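Local structure of phenazine biosynthesis protein, PhzF family (Bacillus anthracis, 3EDN) at residues G19-I24 with I262-R267; G79-L84 with G88-K93; I107-N112 with T117-R122; V270-D275 with L281-A286. The protein is of unestablished function but belongs to the PhzF family of the diaminopimelate epimerase-like fold and is probably an isomerase-like enzyme. All blocks are in the same frame, centred on the assembly; numbering follows the deposited sequence. Where two conformers were deposited one is given.

Contact 1: G19-I24 with I262-R267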
loop_
_atom_site.group_PDB
_atom_site.type_symbol
_atom_site.label_atom_id
_atom_site.label_comp_id
_atom_site.label_asym_id
_atom_site.label_seq_id
_atom_site.Cartn_x
_atom_site.Cartn_y
_atom_site.Cartn_z
ATOM N N GLY A 19 -4.189 21.683 -20.359
ATOM C CA GLY A 19 -5.027 21.381 -19.208
ATOM C C GLY A 19 -4.281 21.167 -17.897
ATOM O O GLY A 19 -3.153 21.656 -17.702
ATOM N N ASN A 20 -4.936 20.437 -16.997
ATOM C CA ASN A 20 -4.417 20.166 -15.668
ATOM C C ASN A 20 -3.776 18.787 -15.658
ATOM O O ASN A 20 -4.461 17.787 -15.784
ATOM C CB ASN A 20 -5.566 20.244 -14.669
ATOM C CG ASN A 20 -5.089 20.242 -13.219
ATOM O OD1 ASN A 20 -3.916 19.958 -12.934
ATOM N ND2 ASN A 20 -5.978 20.590 -12.308
ATOM N N PRO A 21 -2.444 18.738 -15.542
ATOM C CA PRO A 21 -1.747 17.438 -15.652
ATOM C C PRO A 21 -2.187 16.403 -14.650
ATOM O O PRO A 21 -2.402 16.690 -13.452
ATOM C CB PRO A 21 -0.290 17.802 -15.353
ATOM C CG PRO A 21 -0.185 19.230 -15.841
ATOM C CD PRO A 21 -1.488 19.837 -15.328
ATOM N N ALA A 22 -2.299 15.179 -15.153
ATOM C CA ALA A 22 -2.713 14.057 -14.353
ATOM C C ALA A 22 -1.736 12.924 -14.690
ATOM O O ALA A 22 -1.738 12.421 -15.811
ATOM C CB ALA A 22 -4.156 13.667 -14.730
ATOM N N GLY A 23 -0.906 12.517 -13.722
ATOM C CA GLY A 23 -0.075 11.321 -13.891
ATOM C C GLY A 23 -0.937 10.091 -13.666
ATOM O O GLY A 23 -1.854 10.108 -12.864
ATOM N N ILE A 24 -0.646 9.019 -14.390
ATOM C CA ILE A 24 -1.455 7.813 -14.279
ATOM C C ILE A 24 -0.609 6.556 -14.411
ATOM O O ILE A 24 0.181 6.415 -15.343
ATOM C CB ILE A 24 -2.533 7.754 -15.400
ATOM C CG1 ILE A 24 -3.326 9.060 -15.518
ATOM C CG2 ILE A 24 -3.477 6.572 -15.191
ATOM C CD1 ILE A 24 -4.055 9.176 -16.846
ATOM N N ILE A 262 -2.269 31.811 -18.423
ATOM C CA ILE A 262 -1.009 31.069 -18.318
ATOM C C ILE A 262 -0.841 30.093 -19.478
ATOM O O ILE A 262 -0.196 29.047 -19.335
ATOM C CB ILE A 262 -0.819 30.363 -16.949
ATOM C CG1 ILE A 262 -1.974 29.419 -16.649
ATOM C CG2 ILE A 262 -0.700 31.379 -15.835
ATOM C CD1 ILE A 262 -1.795 28.704 -15.337
ATOM N N HIS A 263 -1.430 30.454 -20.618
ATOM C CA HIS A 263 -1.140 29.799 -21.906
ATOM C C HIS A 263 -1.766 28.426 -22.046
ATOM O O HIS A 263 -1.282 27.580 -22.812
ATOM C CB HIS A 263 0.366 29.762 -22.145
ATOM C CG HIS A 263 1.017 31.063 -21.815
ATOM N ND1 HIS A 263 1.892 31.218 -20.760
ATOM C CD2 HIS A 263 0.836 32.295 -22.343
ATOM C CE1 HIS A 263 2.258 32.488 -20.683
ATOM N NE2 HIS A 263 1.634 33.159 -21.631
ATOM N N LYS A 264 -2.830 28.195 -21.279
ATOM C CA LYS A 264 -3.560 26.944 -21.332
ATOM C C LYS A 264 -4.961 27.211 -21.860
ATOM O O LYS A 264 -5.281 28.337 -22.269
ATOM C CB LYS A 264 -3.645 26.327 -19.939
ATOM C CG LYS A 264 -2.307 26.157 -19.235
ATOM C CD LYS A 264 -1.687 24.845 -19.588
ATOM C CE LYS A 264 -1.031 24.198 -18.355
ATOM N NZ LYS A 264 -0.754 22.747 -18.598
ATOM N N ASP A 265 -5.799 26.184 -21.867
ATOM C CA ASP A 265 -7.180 26.381 -22.312
ATOM C C ASP A 265 -8.065 25.288 -21.749
ATOM O O ASP A 265 -8.405 24.314 -22.435
ATOM C CB ASP A 265 -7.294 26.441 -23.844
ATOM C CG ASP A 265 -8.716 26.730 -24.300
ATOM O OD1 ASP A 265 -9.460 27.399 -23.559
ATOM O OD2 ASP A 265 -9.109 26.247 -25.382
ATOM N N GLY A 266 -8.425 25.471 -20.487
ATOM C CA GLY A 266 -9.206 24.479 -19.778
ATOM C C GLY A 266 -10.677 24.819 -19.803
ATOM O O GLY A 266 -11.056 26.000 -19.811
ATOM N N ARG A 267 -11.497 23.781 -19.832
ATOM C CA ARG A 267 -12.945 23.946 -19.761
ATOM C C ARG A 267 -13.521 22.876 -18.850
ATOM O O ARG A 267 -13.111 21.718 -18.884
ATOM C CB ARG A 267 -13.588 23.891 -21.148
ATOM C CG ARG A 267 -13.325 25.136 -21.987
ATOM C CD ARG A 267 -14.209 25.199 -23.228
ATOM N NE ARG A 267 -13.947 24.110 -24.171
ATOM C CZ ARG A 267 -13.031 24.153 -25.139
ATOM N NH1 ARG A 267 -12.280 25.236 -25.304
ATOM N NH2 ARG A 267 -12.870 23.112 -25.953
#
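Lys-264 reaches across to the backbone of Gly-19 where the two halves of the diaminopimelate epimerase-like fold face each other. The Lys-264 side chain starts out toward 19-24. Its chain bends at chi2 (-88°) and again at chi3, and this turns the amine to the Gly-19 carbonyl. Lys-264 NZ donates a hydrogen bond to Gly-19 O at 2.8 Å. The donor lies in the carbonyl plane, with a C=O...N angle of 152°. Lys-264 CE follows the same oxygen at 3.4 Å from Gly-19 O. The same amine also bonds to the carbonyl of Asn-17, so one lysine grips two carbonyls of the loop leading into strand 20-25. Asp-10 OD2, on strand 3-11, accepts from Gly-19 N.

Beside the lysine, the backbones come close where neither residue has a side chain. Gly-19 CA and Gly-266 CA are 5.2 Å apart. Asp-265 points away from 19-24. In the conformer described, Asp-265 OD2 is 3.3 Å from Arg-267 NH1 in a salt bridge, and Asp-206 pairs with the same nitrogen. The ring of Pro-21 makes a looser contact with the lysine, Pro-21 CD lying 4.4 Å from Lys-264 NZ.

Contact 2: G79-L84 with G88-K93; sequences GTIYAL and GLLEEK
Leu-84, near the end of helix 74-86, is held from two directions by Leu-89 and Leu-90 of the chain that leaves the helix. Leu-84 CB lies 3.7 Å from Leu-90 CG. Its CD1 touches Leu-90 CD2. The other branch tip, Leu-84 CD2, meets Leu-89 CB at 3.8 Å. Both pairs of side chains cross at about a right angle. One turn earlier in the helix, Ile-81 uses its CG2 branch. Ile-81 CG2, anti to the backbone N, comes 4.1 Å from Leu-90 CD1. Leu-90 therefore packs along the helix on two residues three apart.

The backbone brings these leucines into place. Leu-89 N donates to Leu-84 O at 2.9 Å, with an N-H...O angle of 156°. The donor is tilted 17° from the carbonyl plane. Gly-88 is the first residue to leave the helical conformation. Its phi is positive (80°), and two bonds run back into the last turn, which makes this a Schellman motif. At these backbone angles a CB would press on the carbonyl oxygen before it, so glycine suits the position. After the turn, Leu-89 and Leu-90 fold back over the helix end.

Farther out, helix 74-86 lies on neighbouring strands. Leu-84 touches Val-51 of strand 48-52 and Ile-59 of strand 59-64. Ile-81 packs on Ile-59 too, and on Leu-96 and Ile-98 of strand 95-100, the strand to which 88-93 leads.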
loop_
_atom_site.group_PDB
_atom_site.type_symbol
_atom_site.label_atom_id
_atom_site.label_comp_id
_atom_site.label_asym_id
_atom_site.label_seq_id
_atom_site.Cartn_x
_atom_site.Cartn_y
_atom_site.Cartn_z
ATOM N N GLY A 79 -8.948 12.569 -15.740
ATOM C CA GLY A 79 -7.895 12.126 -16.644
ATOM C C GLY A 79 -7.761 10.612 -16.682
ATOM O O GLY A 79 -7.591 10.005 -17.751
ATOM N N THR A 80 -7.860 9.989 -15.516
ATOM C CA THR A 80 -7.621 8.536 -15.421
ATOM C C THR A 80 -8.742 7.731 -16.065
ATOM O O THR A 80 -8.489 6.816 -16.856
ATOM C CB THR A 80 -7.391 8.090 -13.971
ATOM O OG1 THR A 80 -6.247 8.773 -13.440
ATOM C CG2 THR A 80 -7.148 6.585 -13.875
ATOM N N ILE A 81 -9.991 8.071 -15.758
ATOM C CA ILE A 81 -11.088 7.346 -16.381
ATOM C C ILE A 81 -11.116 7.620 -17.886
ATOM O O ILE A 81 -11.376 6.719 -18.671
ATOM C CB ILE A 81 -12.441 7.644 -15.733
ATOM C CG1 ILE A 81 -12.389 7.354 -14.235
ATOM C CG2 ILE A 81 -13.555 6.824 -16.410
ATOM C CD1 ILE A 81 -11.857 5.975 -13.889
ATOM N N TYR A 82 -10.864 8.858 -18.301
ATOM C CA TYR A 82 -10.769 9.129 -19.732
ATOM C C TYR A 82 -9.717 8.210 -20.394
ATOM O O TYR A 82 -9.958 7.612 -21.454
ATOM C CB TYR A 82 -10.387 10.595 -19.970
ATOM C CG TYR A 82 -10.258 10.909 -21.438
ATOM C CD1 TYR A 82 -11.341 11.387 -22.176
ATOM C CD2 TYR A 82 -9.058 10.682 -22.103
ATOM C CE1 TYR A 82 -11.227 11.648 -23.533
ATOM C CE2 TYR A 82 -8.929 10.960 -23.463
ATOM C CZ TYR A 82 -10.016 11.429 -24.167
ATOM O OH TYR A 82 -9.858 11.672 -25.512
ATOM N N ALA A 83 -8.532 8.128 -19.796
ATOM C CA ALA A 83 -7.479 7.295 -20.368
ATOM C C ALA A 83 -7.883 5.823 -20.417
ATOM O O ALA A 83 -7.708 5.151 -21.443
ATOM C CB ALA A 83 -6.202 7.475 -19.579
ATOM N N LEU A 84 -8.440 5.317 -19.324
ATOM C CA LEU A 84 -8.886 3.914 -19.331
ATOM C C LEU A 84 -9.915 3.667 -20.421
ATOM O O LEU A 84 -9.840 2.682 -21.156
ATOM C CB LEU A 84 -9.467 3.507 -17.975
ATOM C CG LEU A 84 -8.518 3.451 -16.783
ATOM C CD1 LEU A 84 -9.265 3.352 -15.473
ATOM C CD2 LEU A 84 -7.594 2.233 -16.918
ATOM N N GLY A 88 -9.376 1.432 -24.240
ATOM C CA GLY A 88 -10.011 0.107 -24.293
ATOM C C GLY A 88 -9.817 -0.740 -23.053
ATOM O O GLY A 88 -9.848 -1.975 -23.114
ATOM N N LEU A 89 -9.631 -0.075 -21.912
ATOM C CA LEU A 89 -9.268 -0.740 -20.654
ATOM C C LEU A 89 -10.437 -0.861 -19.676
ATOM O O LEU A 89 -10.244 -1.357 -18.557
ATOM C CB LEU A 89 -8.087 -0.008 -19.984
ATOM C CG LEU A 89 -6.803 -0.018 -20.821
ATOM C CD1 LEU A 89 -5.745 0.904 -20.203
ATOM C CD2 LEU A 89 -6.251 -1.440 -20.918
ATOM N N LEU A 90 -11.624 -0.428 -20.113
ATOM C CA LEU A 90 -12.847 -0.544 -19.315
ATOM C C LEU A 90 -13.875 -1.490 -19.937
ATOM O O LEU A 90 -13.824 -1.772 -21.130
ATOM C CB LEU A 90 -13.512 0.832 -19.179
ATOM C CG LEU A 90 -12.787 1.893 -18.361
ATOM C CD1 LEU A 90 -13.619 3.159 -18.270
ATOM C CD2 LEU A 90 -12.429 1.399 -16.967
ATOM N N GLU A 91 -14.825 -1.941 -19.122
ATOM C CA GLU A 91 -15.963 -2.696 -19.637
ATOM C C GLU A 91 -16.892 -1.820 -20.490
ATOM O O GLU A 91 -16.811 -0.582 -20.439
ATOM C CB GLU A 91 -16.741 -3.353 -18.492
ATOM C CG GLU A 91 -15.962 -4.455 -17.759
ATOM C CD GLU A 91 -16.859 -5.348 -16.895
ATOM O OE1 GLU A 91 -17.802 -5.975 -17.442
ATOM O OE2 GLU A 91 -16.603 -5.436 -15.673
ATOM N N GLU A 92 -17.751 -2.466 -21.287
ATOM C CA GLU A 92 -18.729 -1.772 -22.127
ATOM C C GLU A 92 -19.903 -1.273 -21.309
ATOM O O GLU A 92 -20.961 -1.906 -21.277
ATOM C CB GLU A 92 -19.298 -2.699 -23.203
ATOM C CG GLU A 92 -18.321 -3.164 -24.252
ATOM C CD GLU A 92 -18.958 -4.164 -25.191
ATOM O OE1 GLU A 92 -19.206 -5.318 -24.739
ATOM O OE2 GLU A 92 -19.201 -3.790 -26.367
ATOM N N LYS A 93 -19.722 -0.151 -20.637
ATOM C CA LYS A 93 -20.819 0.471 -19.911
ATOM C C LYS A 93 -20.582 1.974 -19.789
ATOM O O LYS A 93 -19.444 2.441 -19.925
ATOM C CB LYS A 93 -21.010 -0.191 -18.543
ATOM C CG LYS A 93 -22.311 0.172 -17.847
ATOM C CD LYS A 93 -23.470 0.337 -18.824
ATOM C CE LYS A 93 -24.666 0.971 -18.136
ATOM N NZ LYS A 93 -24.254 2.036 -17.178
#

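Contact 3: I107-N112 with T117-R122; sequences IQIGVN and TFIKMR
Segments 107-112 and 117-122 run antiparallel, with strand directions 152° apart. Gln-108 pairs with Lys-120, and Gly-110 with Phe-118, as hydrogen-bonded pairs. Gly-110 N to Phe-118 O is 2.9 Å and nearly straight. The return bond, Phe-118 N to Gly-110 O, is 2.8 Å, but its donor stands above the carbonyl plane. The same Gly-110 oxygen also receives a CA-H contact, with Thr-117 CA 3.2 Å from Gly-110 O. Ile-109 and Ile-119 form the non-hydrogen-bonded pair between these bonds.

The two strands make a beta hairpin of the diaminopimelate epimerase-like fold. One face of it carries Ile-107, Ile-109, Thr-117, Ile-119 and Met-121, and it is covered by helix 74-86, from which Ile-81 touches Ile-119. Strands 95-100 and 282-298 flank the hairpin.

On the face toward the helix, Ile-107 and Ile-119 meet through their CG2 methyls at 3.6 Å. Ile-107 CD1 lies 3.9 Å from CB of Met-121, a selenomethionine, and the two side chains run side by side. Ile-109 and Ile-119 also lie alongside each other. Ile-109 CG2 touches Thr-117 CG2, while Thr-117 OG1 bonds to Glu-86.

On the other face, Gln-108 and Lys-120 touch through their CB atoms, and their ends then lead away. Asn-112 approaches the Phe-118 ring obliquely. Its chi1 of 84° brings CB, CG and ND2 against Phe-118 CE1. The amide is turned 24° from the ring plane, and Asn-112 ND2 is 3.3 Å from Phe-118 CE1. Asn-112 OD1 accepts from the backbone N of Glu-116, within the connecting turn.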
loop_
_atom_site.group_PDB
_atom_site.type_symbol
_atom_site.label_atom_id
_atom_site.label_comp_id
_atom_site.label_asym_id
_atom_site.label_seq_id
_atom_site.Cartn_x
_atom_site.Cartn_y
_atom_site.Cartn_z
ATOM N N ILE A 107 -19.448 7.315 -11.323
ATOM C CA ILE A 107 -18.940 8.081 -12.455
ATOM C C ILE A 107 -19.777 7.794 -13.679
ATOM O O ILE A 107 -20.127 6.640 -13.921
ATOM C CB ILE A 107 -17.489 7.637 -12.777
ATOM C CG1 ILE A 107 -16.587 7.823 -11.557
ATOM C CG2 ILE A 107 -16.946 8.305 -14.053
ATOM C CD1 ILE A 107 -16.532 9.224 -10.993
ATOM N N GLN A 108 -20.126 8.831 -14.445
ATOM C CA GLN A 108 -20.805 8.632 -15.724
ATOM C C GLN A 108 -19.833 8.906 -16.848
ATOM O O GLN A 108 -19.045 9.834 -16.783
ATOM C CB GLN A 108 -21.987 9.589 -15.868
ATOM C CG GLN A 108 -22.802 9.737 -14.617
ATOM C CD GLN A 108 -23.345 8.420 -14.136
ATOM O OE1 GLN A 108 -23.780 7.585 -14.936
ATOM N NE2 GLN A 108 -23.332 8.219 -12.822
ATOM N N ILE A 109 -19.913 8.100 -17.894
ATOM C CA ILE A 109 -19.054 8.253 -19.046
ATOM C C ILE A 109 -19.946 8.534 -20.237
ATOM O O ILE A 109 -20.824 7.724 -20.570
ATOM C CB ILE A 109 -18.222 6.982 -19.289
ATOM C CG1 ILE A 109 -17.423 6.649 -18.026
ATOM C CG2 ILE A 109 -17.331 7.177 -20.524
ATOM C CD1 ILE A 109 -16.769 5.271 -18.018
ATOM N N GLY A 110 -19.736 9.690 -20.857
ATOM C CA GLY A 110 -20.596 10.128 -21.945
ATOM C C GLY A 110 -19.768 10.644 -23.101
ATOM O O GLY A 110 -18.546 10.576 -23.074
ATOM N N VAL A 111 -20.443 11.136 -24.129
ATOM C CA VAL A 111 -19.783 11.789 -25.248
ATOM C C VAL A 111 -20.453 13.130 -25.472
ATOM O O VAL A 111 -21.686 13.209 -25.480
ATOM C CB VAL A 111 -19.897 10.962 -26.539
ATOM C CG1 VAL A 111 -19.305 9.578 -26.344
ATOM C CG2 VAL A 111 -21.361 10.872 -26.992
ATOM N N ASN A 112 -19.658 14.185 -25.637
ATOM C CA ASN A 112 -20.225 15.502 -25.918
ATOM C C ASN A 112 -20.581 15.647 -27.402
ATOM O O ASN A 112 -20.500 14.675 -28.157
ATOM C CB ASN A 112 -19.308 16.630 -25.429
ATOM C CG ASN A 112 -18.218 16.977 -26.423
ATOM O OD1 ASN A 112 -17.915 16.200 -27.330
ATOM N ND2 ASN A 112 -17.620 18.155 -26.255
ATOM N N THR A 117 -15.141 11.966 -25.387
ATOM C CA THR A 117 -15.580 11.327 -24.164
ATOM C C THR A 117 -15.454 12.281 -22.984
ATOM O O THR A 117 -14.412 12.923 -22.792
ATOM C CB THR A 117 -14.786 10.044 -23.900
ATOM O OG1 THR A 117 -15.129 9.061 -24.897
ATOM C CG2 THR A 117 -15.095 9.495 -22.514
ATOM N N PHE A 118 -16.539 12.392 -22.222
ATOM C CA PHE A 118 -16.586 13.210 -21.022
ATOM C C PHE A 118 -16.822 12.338 -19.800
ATOM O O PHE A 118 -17.582 11.373 -19.852
ATOM C CB PHE A 118 -17.727 14.236 -21.155
ATOM C CG PHE A 118 -17.286 15.558 -21.702
ATOM C CD1 PHE A 118 -16.766 15.674 -22.991
ATOM C CD2 PHE A 118 -17.352 16.690 -20.910
ATOM C CE1 PHE A 118 -16.340 16.921 -23.464
ATOM C CE2 PHE A 118 -16.940 17.911 -21.380
ATOM C CZ PHE A 118 -16.430 18.030 -22.647
ATOM N N ILE A 119 -16.161 12.684 -18.705
ATOM C CA ILE A 119 -16.256 11.953 -17.441
ATOM C C ILE A 119 -16.954 12.881 -16.451
ATOM O O ILE A 119 -16.476 14.000 -16.206
ATOM C CB ILE A 119 -14.857 11.630 -16.876
ATOM C CG1 ILE A 119 -14.000 10.918 -17.934
ATOM C CG2 ILE A 119 -14.961 10.825 -15.600
ATOM C CD1 ILE A 119 -14.652 9.709 -18.578
ATOM N N LYS A 120 -18.052 12.403 -15.868
ATOM C CA LYS A 120 -18.936 13.238 -15.046
ATOM C C LYS A 120 -18.968 12.701 -13.626
ATOM O O LYS A 120 -19.079 11.494 -13.418
ATOM C CB LYS A 120 -20.342 13.239 -15.647
ATOM C CG LYS A 120 -21.348 14.135 -14.938
ATOM C CD LYS A 120 -22.686 14.090 -15.694
ATOM C CE LYS A 120 -23.768 14.878 -14.983
ATOM N NZ LYS A 120 -25.082 14.727 -15.697
HETATM N N MSE A 121 -18.882 13.586 -12.640
HETATM C CA MSE A 121 -18.903 13.148 -11.247
HETATM C C MSE A 121 -19.683 14.139 -10.399
HETATM O O MSE A 121 -19.868 15.286 -10.793
HETATM C CB MSE A 121 -17.488 12.963 -10.695
HETATM C CG MSE A 121 -16.631 14.200 -10.695
HETATM SE SE MSE A 121 -14.699 13.754 -10.754
HETATM C CE MSE A 121 -14.754 12.612 -12.319
ATOM N N ARG A 122 -20.151 13.672 -9.246
ATOM C CA ARG A 122 -20.915 14.494 -8.310
ATOM C C ARG A 122 -19.996 15.195 -7.326
ATOM O O ARG A 122 -19.053 14.590 -6.801
ATOM C CB ARG A 122 -21.892 13.609 -7.531
ATOM C CG ARG A 122 -22.690 14.318 -6.432
ATOM C CD ARG A 122 -23.884 15.096 -6.995
ATOM N NE ARG A 122 -24.677 14.271 -7.905
ATOM C CZ ARG A 122 -25.558 13.350 -7.518
ATOM N NH1 ARG A 122 -25.790 13.136 -6.227
ATOM N NH2 ARG A 122 -26.222 12.645 -8.427
#

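Contact 4: V270-D275 with L281-A286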
loop_
_atom_site.group_PDB
_atom_site.type_symbol
_atom_site.label_atom_id
_atom_site.label_comp_id
_atom_site.label_asym_id
_atom_site.label_seq_id
_atom_site.Cartn_x
_atom_site.Cartn_y
_atom_site.Cartn_z
ATOM N N VAL A 270 -20.353 22.281 -15.950
ATOM C CA VAL A 270 -20.993 22.218 -14.637
ATOM C C VAL A 270 -22.487 22.038 -14.789
ATOM O O VAL A 270 -23.121 22.813 -15.510
ATOM C CB VAL A 270 -20.679 23.454 -13.772
ATOM C CG1 VAL A 270 -21.220 23.246 -12.339
ATOM C CG2 VAL A 270 -19.165 23.736 -13.776
ATOM N N TYR A 271 -23.023 21.014 -14.134
ATOM C CA TYR A 271 -24.462 20.732 -14.168
ATOM C C TYR A 271 -25.072 21.098 -12.825
ATOM O O TYR A 271 -24.582 20.673 -11.765
ATOM C CB TYR A 271 -24.717 19.248 -14.437
ATOM C CG TYR A 271 -23.998 18.720 -15.649
ATOM C CD1 TYR A 271 -24.663 18.548 -16.847
ATOM C CD2 TYR A 271 -22.635 18.415 -15.593
ATOM C CE1 TYR A 271 -23.992 18.071 -17.978
ATOM C CE2 TYR A 271 -21.972 17.948 -16.693
ATOM C CZ TYR A 271 -22.647 17.771 -17.875
ATOM O OH TYR A 271 -21.960 17.294 -18.978
ATOM N N VAL A 272 -26.127 21.909 -12.865
ATOM C CA VAL A 272 -26.777 22.369 -11.644
ATOM C C VAL A 272 -28.203 21.851 -11.672
ATOM O O VAL A 272 -28.934 22.113 -12.629
ATOM C CB VAL A 272 -26.805 23.894 -11.565
ATOM C CG1 VAL A 272 -27.362 24.334 -10.211
ATOM C CG2 VAL A 272 -25.406 24.459 -11.766
ATOM N N THR A 273 -28.566 21.073 -10.657
ATOM C CA THR A 273 -29.885 20.427 -10.632
ATOM C C THR A 273 -30.635 20.817 -9.373
ATOM O O THR A 273 -30.052 20.924 -8.289
ATOM C CB THR A 273 -29.742 18.901 -10.690
ATOM O OG1 THR A 273 -29.107 18.542 -11.926
ATOM C CG2 THR A 273 -31.106 18.214 -10.604
ATOM N N LYS A 274 -31.932 21.058 -9.498
ATOM C CA LYS A 274 -32.727 21.178 -8.293
ATOM C C LYS A 274 -33.877 20.191 -8.322
ATOM O O LYS A 274 -34.458 19.907 -9.373
ATOM C CB LYS A 274 -33.202 22.601 -8.034
ATOM C CG LYS A 274 -34.043 23.199 -9.120
ATOM C CD LYS A 274 -34.205 24.711 -8.898
ATOM C CE LYS A 274 -34.613 25.399 -10.188
ATOM N NZ LYS A 274 -35.030 26.815 -9.975
ATOM N N ASP A 275 -34.149 19.635 -7.155
ATOM C CA ASP A 275 -35.236 18.701 -6.998
ATOM C C ASP A 275 -36.109 19.247 -5.894
ATOM O O ASP A 275 -35.602 19.839 -4.944
ATOM C CB ASP A 275 -34.692 17.326 -6.617
ATOM C CG ASP A 275 -35.781 16.275 -6.520
ATOM O OD1 ASP A 275 -35.922 15.495 -7.488
ATOM O OD2 ASP A 275 -36.501 16.220 -5.487
ATOM N N LEU A 281 -28.849 22.945 -4.057
ATOM C CA LEU A 281 -28.586 22.547 -5.435
ATOM C C LEU A 281 -27.713 21.297 -5.444
ATOM O O LEU A 281 -26.957 21.029 -4.498
ATOM C CB LEU A 281 -27.905 23.678 -6.223
ATOM C CG LEU A 281 -28.662 25.007 -6.353
ATOM C CD1 LEU A 281 -27.788 26.106 -6.928
ATOM C CD2 LEU A 281 -29.904 24.844 -7.210
ATOM N N GLN A 282 -27.859 20.513 -6.505
ATOM C CA GLN A 282 -26.962 19.385 -6.745
ATOM C C GLN A 282 -25.991 19.830 -7.818
ATOM O O GLN A 282 -26.398 20.417 -8.822
ATOM C CB GLN A 282 -27.752 18.174 -7.230
ATOM C CG GLN A 282 -26.895 17.023 -7.691
ATOM C CD GLN A 282 -27.718 15.885 -8.239
ATOM O OE1 GLN A 282 -28.638 15.397 -7.577
ATOM N NE2 GLN A 282 -27.389 15.443 -9.452
ATOM N N ILE A 283 -24.701 19.587 -7.590
ATOM C CA ILE A 283 -23.655 20.018 -8.526
ATOM C C ILE A 283 -22.897 18.814 -9.035
ATOM O O ILE A 283 -22.369 18.031 -8.243
ATOM C CB ILE A 283 -22.659 21.012 -7.871
ATOM C CG1 ILE A 283 -23.385 22.285 -7.421
ATOM C CG2 ILE A 283 -21.501 21.346 -8.837
ATOM C CD1 ILE A 283 -23.943 23.108 -8.571
ATOM N N ASP A 284 -22.881 18.658 -10.352
ATOM C CA ASP A 284 -21.973 17.714 -11.009
ATOM C C ASP A 284 -20.995 18.479 -11.888
ATOM O O ASP A 284 -21.296 19.547 -12.410
ATOM C CB ASP A 284 -22.748 16.745 -11.906
ATOM C CG ASP A 284 -23.854 15.993 -11.160
ATOM O OD1 ASP A 284 -23.542 15.122 -10.327
ATOM O OD2 ASP A 284 -25.054 16.251 -11.427
ATOM N N ILE A 285 -19.821 17.916 -12.113
ATOM C CA ILE A 285 -18.958 18.471 -13.145
ATOM C C ILE A 285 -18.547 17.375 -14.110
ATOM O O ILE A 285 -18.596 16.173 -13.783
ATOM C CB ILE A 285 -17.694 19.161 -12.566
ATOM C CG1 ILE A 285 -16.780 18.146 -11.871
ATOM C CG2 ILE A 285 -18.094 20.284 -11.602
ATOM C CD1 ILE A 285 -15.318 18.582 -11.783
ATOM N N ALA A 286 -18.165 17.789 -15.312
ATOM C CA ALA A 286 -17.668 16.846 -16.304
ATOM C C ALA A 286 -16.551 17.487 -17.094
ATOM O O ALA A 286 -16.548 18.695 -17.331
ATOM C CB ALA A 286 -18.782 16.404 -17.244
HETATM O O HOH W 1 -26.469 18.435 -11.106
#
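Tyr-271 pairs with Asp-284, and Thr-273 with Gln-282, through backbone hydrogen bonds across an antiparallel beta hairpin. Tyr-271 N to Asp-284 O is 2.8 Å. Gln-282 N to Thr-273 O is nearly straight, at 175°.

Apolar contacts fill one face. Val-272 CG2 lies 3.8 Å from Ile-283 CD1, and these two side chains run side by side. The other branch, Val-272 CG1, is anti to the backbone N (chi1 -174°) and meets Leu-281 CD1 at 3.8 Å. Val-270 CG1 touches Ile-283 CG2. Ala-238 and Ala-241 of helix 230-244 pack on this face.

On the other face the Tyr-271 ring turns its edge to strand 282-298. Ala-286 CB lies in the ring plane, 3.6 Å from Tyr-271 CE2. The same ring makes a cation-pi contact with Lys-120.

Polar groups gather beside it. Gln-282 NE2 donates to Asp-284 OD2 at 3.2 Å, on the syn side of the carboxylate. A water links Thr-273 OG1 with Gln-282 O and with Asp-284 OD2, the last at 2.6 Å from the water oxygen. Asp-284 OD1 pairs with Arg-122 NE in a salt bridge, in the conformer described.

Both carboxylate oxygens of the buried Asp-284 thus have partners. Arg-122 and Gln-282 NE2, with the water in contact, would be expected to stabilise its negative charge and hold the group's rotation.

Overall arrangement
From the N terminus, segment 19-24, at the start of strand 20-25, opens contact 1, which closes only at 262-267, after more than 230 residues. Contacts 2 and 3 lie in series inside that long loop. Contact 2 closes the short turn after helix 74-86, and contact 3 closes the hairpin 103-111 with 117-122. They touch each other where the helix covers the hairpin, and Ile-24 of contact 1 packs on the same helix. Contact 4 follows contact 1 on strand 266-273 and closes the last hairpin with strand 282-298. Contacts 3 and 4 meet along neighbouring strands, where Met-121 N probably bonds to Ile-285 O. No two contacts cross along the chain.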